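Local coordinates for uncharacterized DUF3829-like protein (Bacteroides thetaiotaomicron, PDB 3RH3) that is of unknown function but folds as an all-alpha protein of the DUF3829-like family and is probably a lipoprotein in its natural form, at residues 87-90 against 91-95; 128-131 against 132-136; 178-181 against 182-185. All blocks are in the same frame, centred on the assembly; numbering follows the deposited sequence. Where two conformers were deposited one is given.

Contact 1 of 3, residues 87-90 against 91-95; sequences QNYA and GLFNV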
loop_
_atom_site.group_PDB
_atom_site.type_symbol
_atom_site.label_atom_id
_atom_site.label_comp_id
_atom_site.label_asym_id
_atom_site.label_seq_id
_atom_site.Cartn_x
_atom_site.Cartn_y
_atom_site.Cartn_z
ATOM N N GLN A 87 9.243 14.971 3.428
ATOM C CA GLN A 87 8.699 15.082 4.774
ATOM C C GLN A 87 8.049 13.764 5.220
ATOM O O GLN A 87 8.213 13.344 6.370
ATOM C CB GLN A 87 7.676 16.217 4.785
ATOM C CG GLN A 87 7.203 16.663 6.153
ATOM C CD GLN A 87 6.124 17.704 5.984
ATOM O OE1 GLN A 87 6.330 18.761 5.372
ATOM N NE2 GLN A 87 4.937 17.404 6.475
ATOM N N ASN A 88 7.341 13.111 4.307
ATOM C CA ASN A 88 6.657 11.863 4.613
ATOM C C ASN A 88 7.637 10.692 4.750
ATOM O O ASN A 88 7.439 9.853 5.626
ATOM C CB ASN A 88 5.556 11.584 3.615
ATOM C CG ASN A 88 4.350 12.392 3.983
ATOM O OD1 ASN A 88 3.639 12.070 4.941
ATOM N ND2 ASN A 88 4.173 13.546 3.342
ATOM N N TYR A 89 8.703 10.671 3.954
ATOM C CA TYR A 89 9.742 9.652 4.081
ATOM C C TYR A 89 10.530 9.875 5.366
ATOM O O TYR A 89 10.927 8.906 5.993
ATOM C CB TYR A 89 10.690 9.672 2.883
ATOM C CG TYR A 89 10.292 8.709 1.792
ATOM C CD1 TYR A 89 10.260 7.338 2.022
ATOM C CD2 TYR A 89 10.004 9.163 0.503
ATOM C CE1 TYR A 89 9.939 6.444 1.008
ATOM C CE2 TYR A 89 9.646 8.278 -0.508
ATOM C CZ TYR A 89 9.631 6.921 -0.254
ATOM O OH TYR A 89 9.324 6.043 -1.250
ATOM N N ALA A 90 10.742 11.151 5.764
ATOM C CA ALA A 90 11.444 11.454 7.000
ATOM C C ALA A 90 10.592 10.976 8.175
ATOM O O ALA A 90 11.104 10.301 9.061
ATOM C CB ALA A 90 11.738 12.950 7.103
ATOM N N GLY A 91 9.292 11.265 8.130
ATOM C CA GLY A 91 8.365 10.841 9.161
ATOM C C GLY A 91 8.334 9.330 9.232
ATOM O O GLY A 91 8.518 8.746 10.309
ATOM N N LEU A 92 8.182 8.683 8.071
ATOM C CA LEU A 92 8.156 7.230 8.015
ATOM C C LEU A 92 9.375 6.612 8.758
ATOM O O LEU A 92 9.165 5.854 9.703
ATOM C CB LEU A 92 8.088 6.746 6.566
ATOM C CG LEU A 92 7.950 5.242 6.399
ATOM C CD1 LEU A 92 6.787 4.907 5.512
ATOM C CD2 LEU A 92 9.237 4.638 5.879
ATOM N N PHE A 93 10.626 6.975 8.367
ATOM C CA PHE A 93 11.859 6.439 8.962
ATOM C C PHE A 93 12.002 6.779 10.449
ATOM O O PHE A 93 12.514 5.945 11.205
ATOM C CB PHE A 93 13.100 6.879 8.174
ATOM C CG PHE A 93 13.191 6.202 6.820
ATOM C CD1 PHE A 93 13.376 4.828 6.720
ATOM C CD2 PHE A 93 13.092 6.939 5.645
ATOM C CE1 PHE A 93 13.421 4.200 5.467
ATOM C CE2 PHE A 93 13.143 6.312 4.396
ATOM C CZ PHE A 93 13.304 4.948 4.314
ATOM N N ASN A 94 11.525 7.967 10.872
ATOM C CA ASN A 94 11.558 8.413 12.265
ATOM C C ASN A 94 10.647 7.510 13.127
ATOM O O ASN A 94 11.080 6.991 14.160
ATOM C CB ASN A 94 11.141 9.901 12.351
ATOM C CG ASN A 94 10.773 10.451 13.717
ATOM O OD1 ASN A 94 9.733 11.102 13.876
ATOM N ND2 ASN A 94 11.628 10.253 14.717
ATOM N N VAL A 95 9.389 7.305 12.691
ATOM C CA VAL A 95 8.460 6.469 13.466
ATOM C C VAL A 95 8.917 4.978 13.400
ATOM O O VAL A 95 8.772 4.285 14.395
ATOM C CB VAL A 95 6.950 6.657 13.143
ATOM C CG1 VAL A 95 6.517 8.107 13.358
ATOM C CG2 VAL A 95 6.591 6.188 11.742
#
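Tyr89 and Phe93 lie side by side one turn apart on helix 79-111 and point the same way. Their rings meet where Tyr89 CD1 comes 3.9 Å from Phe93 CE2. The touch is apolar. Phe93 CG sits beside its own backbone N, chi1 -71°, and the ring hangs back over the preceding turn. Tyr89 O accepts the backbone bond from Phe93 N, at 3.1 Å and almost straight. Within its own segment Phe93 is also covered: Leu92 CD2 stands over the centre of one ring face. The Tyr89 hydroxyl reaches across to helix 10-32 and is hydrogen-bonded to Ser25.

Ala90 and Gly91 carry the middle of the contact. Ala90 belongs to the outer side of the helix. Its CB lies 3.1 Å from Gly91 N, a closeness set by their being neighbours in the chain. Ala90 O accepts the hydrogen bond from Asn94 N at 3.0 Å. Gly91 N is bonded to Gln87 O at 2.9 Å, and Leu92 N to Asn88 O at 2.8 Å. Gly91 itself carries no side chain, and Tyr135 of helix 115-154 packs close to its backbone.

The contact thus joins regular i to i+4 helix bonds to an aromatic and aliphatic strip of Tyr89, Leu92 and Phe93. The strip is apolar except for the Tyr89 hydroxyl, whose polar needs are met by Ser25.

Contact 2 of 3, residues 128-131 against 132-136; sequences LSVE and LSEYK. With EDO (1,2-ethanediol), chain E.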
loop_
_atom_site.group_PDB
_atom_site.type_symbol
_atom_site.label_atom_id
_atom_site.label_comp_id
_atom_site.label_asym_id
_atom_site.label_seq_id
_atom_site.Cartn_x
_atom_site.Cartn_y
_atom_site.Cartn_z
ATOM N N LEU A 128 2.522 3.943 16.922
ATOM C CA LEU A 128 3.589 4.114 15.924
ATOM C C LEU A 128 3.354 3.275 14.666
ATOM O O LEU A 128 3.647 3.754 13.573
ATOM C CB LEU A 128 4.975 3.816 16.506
ATOM C CG LEU A 128 5.503 4.860 17.506
ATOM C CD1 LEU A 128 6.615 4.285 18.341
ATOM C CD2 LEU A 128 5.962 6.133 16.812
ATOM N N SER A 129 2.790 2.052 14.810
ATOM C CA SER A 129 2.511 1.178 13.669
ATOM C C SER A 129 1.474 1.805 12.728
ATOM O O SER A 129 1.580 1.647 11.524
ATOM C CB SER A 129 2.045 -0.197 14.142
ATOM O OG SER A 129 0.824 -0.153 14.858
ATOM N N VAL A 130 0.498 2.538 13.286
ATOM C CA VAL A 130 -0.543 3.213 12.509
ATOM C C VAL A 130 0.091 4.401 11.780
ATOM O O VAL A 130 -0.122 4.563 10.578
ATOM C CB VAL A 130 -1.754 3.614 13.395
ATOM C CG1 VAL A 130 -2.768 4.441 12.610
ATOM C CG2 VAL A 130 -2.426 2.369 13.962
ATOM N N GLU A 131 0.918 5.182 12.498
ATOM C CA GLU A 131 1.667 6.325 11.940
ATOM C C GLU A 131 2.524 5.872 10.750
ATOM O O GLU A 131 2.449 6.485 9.683
ATOM C CB GLU A 131 2.542 6.984 13.013
ATOM C CG GLU A 131 1.754 7.779 14.038
ATOM C CD GLU A 131 2.578 8.738 14.874
ATOM O OE1 GLU A 131 3.162 9.684 14.297
ATOM O OE2 GLU A 131 2.603 8.571 16.114
ATOM N N LEU A 132 3.243 4.742 10.902
ATOM C CA LEU A 132 4.080 4.168 9.838
ATOM C C LEU A 132 3.238 3.804 8.600
ATOM O O LEU A 132 3.652 4.060 7.462
ATOM C CB LEU A 132 4.823 2.939 10.375
ATOM C CG LEU A 132 5.907 2.335 9.488
ATOM C CD1 LEU A 132 7.124 3.232 9.413
ATOM C CD2 LEU A 132 6.404 1.073 10.084
ATOM N N SER A 133 2.054 3.225 8.841
ATOM C CA SER A 133 1.112 2.830 7.814
ATOM C C SER A 133 0.546 4.059 7.086
ATOM O O SER A 133 0.431 4.031 5.864
ATOM C CB SER A 133 -0.001 1.986 8.428
ATOM O OG SER A 133 -0.775 1.425 7.387
ATOM N N GLU A 134 0.212 5.129 7.838
ATOM C CA GLU A 134 -0.297 6.389 7.307
ATOM C C GLU A 134 0.743 7.072 6.422
ATOM O O GLU A 134 0.386 7.514 5.332
ATOM C CB GLU A 134 -0.759 7.336 8.442
ATOM C CG GLU A 134 -2.113 6.927 9.006
ATOM C CD GLU A 134 -2.632 7.590 10.274
ATOM O OE1 GLU A 134 -1.817 8.106 11.076
ATOM O OE2 GLU A 134 -3.866 7.532 10.492
ATOM N N TYR A 135 2.018 7.144 6.856
ATOM C CA TYR A 135 3.096 7.753 6.071
ATOM C C TYR A 135 3.250 7.053 4.713
ATOM O O TYR A 135 3.330 7.728 3.675
ATOM C CB TYR A 135 4.419 7.756 6.835
ATOM C CG TYR A 135 4.511 8.869 7.851
ATOM C CD1 TYR A 135 4.322 10.198 7.480
ATOM C CD2 TYR A 135 4.858 8.603 9.172
ATOM C CE1 TYR A 135 4.428 11.232 8.410
ATOM C CE2 TYR A 135 4.980 9.628 10.107
ATOM C CZ TYR A 135 4.751 10.941 9.728
ATOM O OH TYR A 135 4.880 11.940 10.668
ATOM N N LYS A 136 3.246 5.702 4.741
ATOM C CA LYS A 136 3.333 4.877 3.556
ATOM C C LYS A 136 2.147 5.187 2.632
ATOM O O LYS A 136 2.342 5.360 1.426
ATOM C CB LYS A 136 3.373 3.396 3.964
ATOM C CG LYS A 136 3.642 2.436 2.808
ATOM C CD LYS A 136 3.898 0.996 3.270
ATOM C CE LYS A 136 2.695 0.327 3.875
ATOM N NZ LYS A 136 2.892 -1.137 4.071
HETATM C C1 EDO E . 2.917 -1.096 9.074
HETATM O O1 EDO E . 2.605 -0.309 10.234
HETATM C C2 EDO E . 2.961 -0.260 7.797
HETATM O O2 EDO E . 1.865 -0.633 6.945
#
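Glu131 and Tyr135 are joined through the backbone on helix 115-154, with Tyr135 N hydrogen-bonded to Glu131 O at 2.9 Å. Three more bonds of the same i to i+4 kind run beside it. Glu134 N gives to Val130 O at 2.8 Å, Leu132 N to Leu128 O at 2.9 Å, and Ser133 N to Ser129 O at 3.1 Å. The last is the most bent of the four, with an angle of 150° at the hydrogen.

Tyr135 CG stands beside its backbone N, chi1 -80°, which brings ring atom CD2 to 3.2 Å from Glu131 O. The Val130 and Glu134 side chains run across each other at a slant, and Val130 CG1 touches the carboxylate atom Glu134 OE2 at 3.9 Å. The carboxylate also has a long, weak ion pair with Arg183. Leu132 turns its branched end away from the preceding turn and packs on Leu92 of helix 79-111 and Ile38 of helix 35-46.

Polar side chains and a bound 1,2-ethanediol, probably from the crystallisation liquor, make up the rest. In the conformer given, one of two, Lys136 NZ donates to O2 of the diol at 3.1 Å and also bonds to Ala33 O. Ser133 OG is hydrogen-bonded to Asn179 OD1 and Arg183 NE, and Ser129 OG to Tyr126 O.

The chemistry is therefore divided round the helix. Leu132 gives an apolar side. On the polar side Ser133 makes the direct bond to Arg183, while the more distant Glu134 carboxylate may only partly offset its charge.

Contact 3 of 3, residues 178-181 against 182-185; sequences MNLY and SRKH. With EDO (1,2-ethanediol), chain D; EDO (1,2-ethanediol), chain E.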
loop_
_atom_site.group_PDB
_atom_site.type_symbol
_atom_site.label_atom_id
_atom_site.label_comp_id
_atom_site.label_asym_id
_atom_site.label_seq_id
_atom_site.Cartn_x
_atom_site.Cartn_y
_atom_site.Cartn_z
HETATM N N MSE A 178 -5.669 -2.853 1.524
HETATM C CA MSE A 178 -4.882 -3.812 2.302
HETATM C C MSE A 178 -4.080 -3.080 3.364
HETATM O O MSE A 178 -4.020 -3.543 4.501
HETATM C CB MSE A 178 -3.985 -4.658 1.391
HETATM C CG MSE A 178 -4.796 -5.758 0.666
HETATM SE SE MSE A 178 -5.376 -7.126 1.933
HETATM C CE MSE A 178 -3.785 -8.157 1.888
ATOM N N ASN A 179 -3.530 -1.917 3.015
ATOM C CA ASN A 179 -2.790 -1.078 3.958
ATOM C C ASN A 179 -3.685 -0.631 5.122
ATOM O O ASN A 179 -3.256 -0.692 6.276
ATOM C CB ASN A 179 -2.187 0.142 3.260
ATOM C CG ASN A 179 -1.261 0.941 4.144
ATOM O OD1 ASN A 179 -0.428 0.405 4.871
ATOM N ND2 ASN A 179 -1.433 2.232 4.160
ATOM N N LEU A 180 -4.922 -0.224 4.823
ATOM C CA LEU A 180 -5.887 0.193 5.839
ATOM C C LEU A 180 -6.322 -0.976 6.703
ATOM O O LEU A 180 -6.495 -0.820 7.916
ATOM C CB LEU A 180 -7.111 0.867 5.199
ATOM C CG LEU A 180 -6.818 2.253 4.578
ATOM C CD1 LEU A 180 -7.890 2.642 3.555
ATOM C CD2 LEU A 180 -6.601 3.318 5.657
ATOM N N TYR A 181 -6.481 -2.163 6.084
ATOM C CA TYR A 181 -6.857 -3.352 6.812
ATOM C C TYR A 181 -5.706 -3.840 7.718
ATOM O O TYR A 181 -5.970 -4.205 8.868
ATOM C CB TYR A 181 -7.294 -4.462 5.852
ATOM C CG TYR A 181 -7.670 -5.718 6.598
ATOM C CD1 TYR A 181 -8.908 -5.832 7.234
ATOM C CD2 TYR A 181 -6.754 -6.756 6.761
ATOM C CE1 TYR A 181 -9.201 -6.914 8.051
ATOM C CE2 TYR A 181 -7.062 -7.876 7.528
ATOM C CZ TYR A 181 -8.300 -7.963 8.149
ATOM O OH TYR A 181 -8.572 -9.041 8.953
ATOM N N SER A 182 -4.461 -3.844 7.200
ATOM C CA SER A 182 -3.235 -4.359 7.836
ATOM C C SER A 182 -2.860 -3.735 9.206
ATOM O O SER A 182 -1.838 -4.099 9.769
ATOM C CB SER A 182 -2.053 -4.158 6.887
ATOM O OG SER A 182 -1.443 -2.873 6.962
ATOM N N ARG A 183 -3.618 -2.774 9.696
ATOM C CA ARG A 183 -3.312 -2.065 10.926
ATOM C C ARG A 183 -3.831 -2.846 12.121
ATOM O O ARG A 183 -4.967 -2.663 12.566
ATOM C CB ARG A 183 -3.890 -0.640 10.886
ATOM C CG ARG A 183 -3.340 0.176 9.741
ATOM C CD ARG A 183 -4.081 1.463 9.531
ATOM N NE ARG A 183 -3.498 2.134 8.379
ATOM C CZ ARG A 183 -3.701 3.397 8.041
ATOM N NH1 ARG A 183 -4.502 4.167 8.771
ATOM N NH2 ARG A 183 -3.095 3.908 6.979
ATOM N N LYS A 184 -2.994 -3.751 12.606
ATOM C CA LYS A 184 -3.249 -4.576 13.775
ATOM C C LYS A 184 -3.571 -3.663 14.956
ATOM O O LYS A 184 -2.888 -2.667 15.162
ATOM C CB LYS A 184 -2.019 -5.446 14.031
ATOM C CG LYS A 184 -2.063 -6.313 15.251
ATOM C CD LYS A 184 -0.953 -7.346 15.170
ATOM C CE LYS A 184 -0.673 -7.934 16.525
ATOM N NZ LYS A 184 -1.796 -8.772 17.005
ATOM N N HIS A 185 -4.682 -3.964 15.661
ATOM C CA HIS A 185 -5.222 -3.211 16.800
ATOM C C HIS A 185 -5.911 -1.898 16.365
ATOM O O HIS A 185 -6.343 -1.131 17.230
ATOM C CB HIS A 185 -4.137 -2.920 17.835
ATOM C CG HIS A 185 -4.641 -2.824 19.237
ATOM N ND1 HIS A 185 -4.980 -3.950 19.958
ATOM C CD2 HIS A 185 -4.791 -1.733 20.025
ATOM C CE1 HIS A 185 -5.340 -3.512 21.157
ATOM N NE2 HIS A 185 -5.236 -2.184 21.246
HETATM C C1 EDO D . -4.978 -7.793 17.480
HETATM O O1 EDO D . -4.303 -6.649 18.032
HETATM C C2 EDO D . -5.262 -7.628 15.984
HETATM O O2 EDO D . -6.238 -6.613 15.640
HETATM C C1 EDO E . 2.917 -1.096 9.074
HETATM O O1 EDO E . 2.605 -0.309 10.234
HETATM C C2 EDO E . 2.961 -0.260 7.797
HETATM O O2 EDO E . 1.865 -0.633 6.945
#
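The C-terminal end of helix 161-181 runs here into a loop, with Arg183 at the centre of an inverse gamma turn. Ser182 N is hydrogen-bonded to Met178 O at 2.8 Å, continuing the helical pattern by one residue. Ser182 OG turns back and donates to Asn179 O at 2.9 Å. Its chi1 of 85° sets the hydroxyl between the backbone N and the carbonyl carbon, within range of that oxygen.

Arg183 folds back along the helix end beside Leu180. Leu180 CD2 lies over one face of the guanidinium, off centre toward the rim, and is 3.8 Å from Arg183 CZ. The Asn179 amide stands nearly square to the guanidinium, their planes 83° apart. Helix 115-154 holds both groups through Ser133, and its Gln137 bonds Asn179 ND2. Arg183 NH1 also has a long, weak ion pair with Asp188. Beyond the turn, His185 N donates to O2 of a bound 1,2-ethanediol, probably from the crystallisation liquor, at 3.1 Å.

Met178, a selenomethionine, and Tyr181 pack on helices 216-240 and 247-257, and Leu180 on helix 189-207. Ser182 and Lys184 of the loop touch helix 35-46. The helix end and its loop are thus surrounded by several helices.

From the N terminus the three contacts come in series. None nests in or crosses another, and none closes a long loop, since each joins consecutive residues. Contact 1 is a turn of helix 79-111 and contact 2 a turn of the next helix, 115-154. Their centres are 9 Å apart, and the two helices pack directly, with Asn88 OD1 3.2 Å from Tyr135 CD1. Contact 3 follows at the end of helix 161-181, its centre 10 Å from that of contact 2. Ser133 O and Asn179 ND2 probably form a hydrogen bond there. Contacts 1 and 3 do not touch. Contact 2, in the DUF6845 range, thus lies between them and bonds to contact 3 in the DUF3829-like C-terminal range.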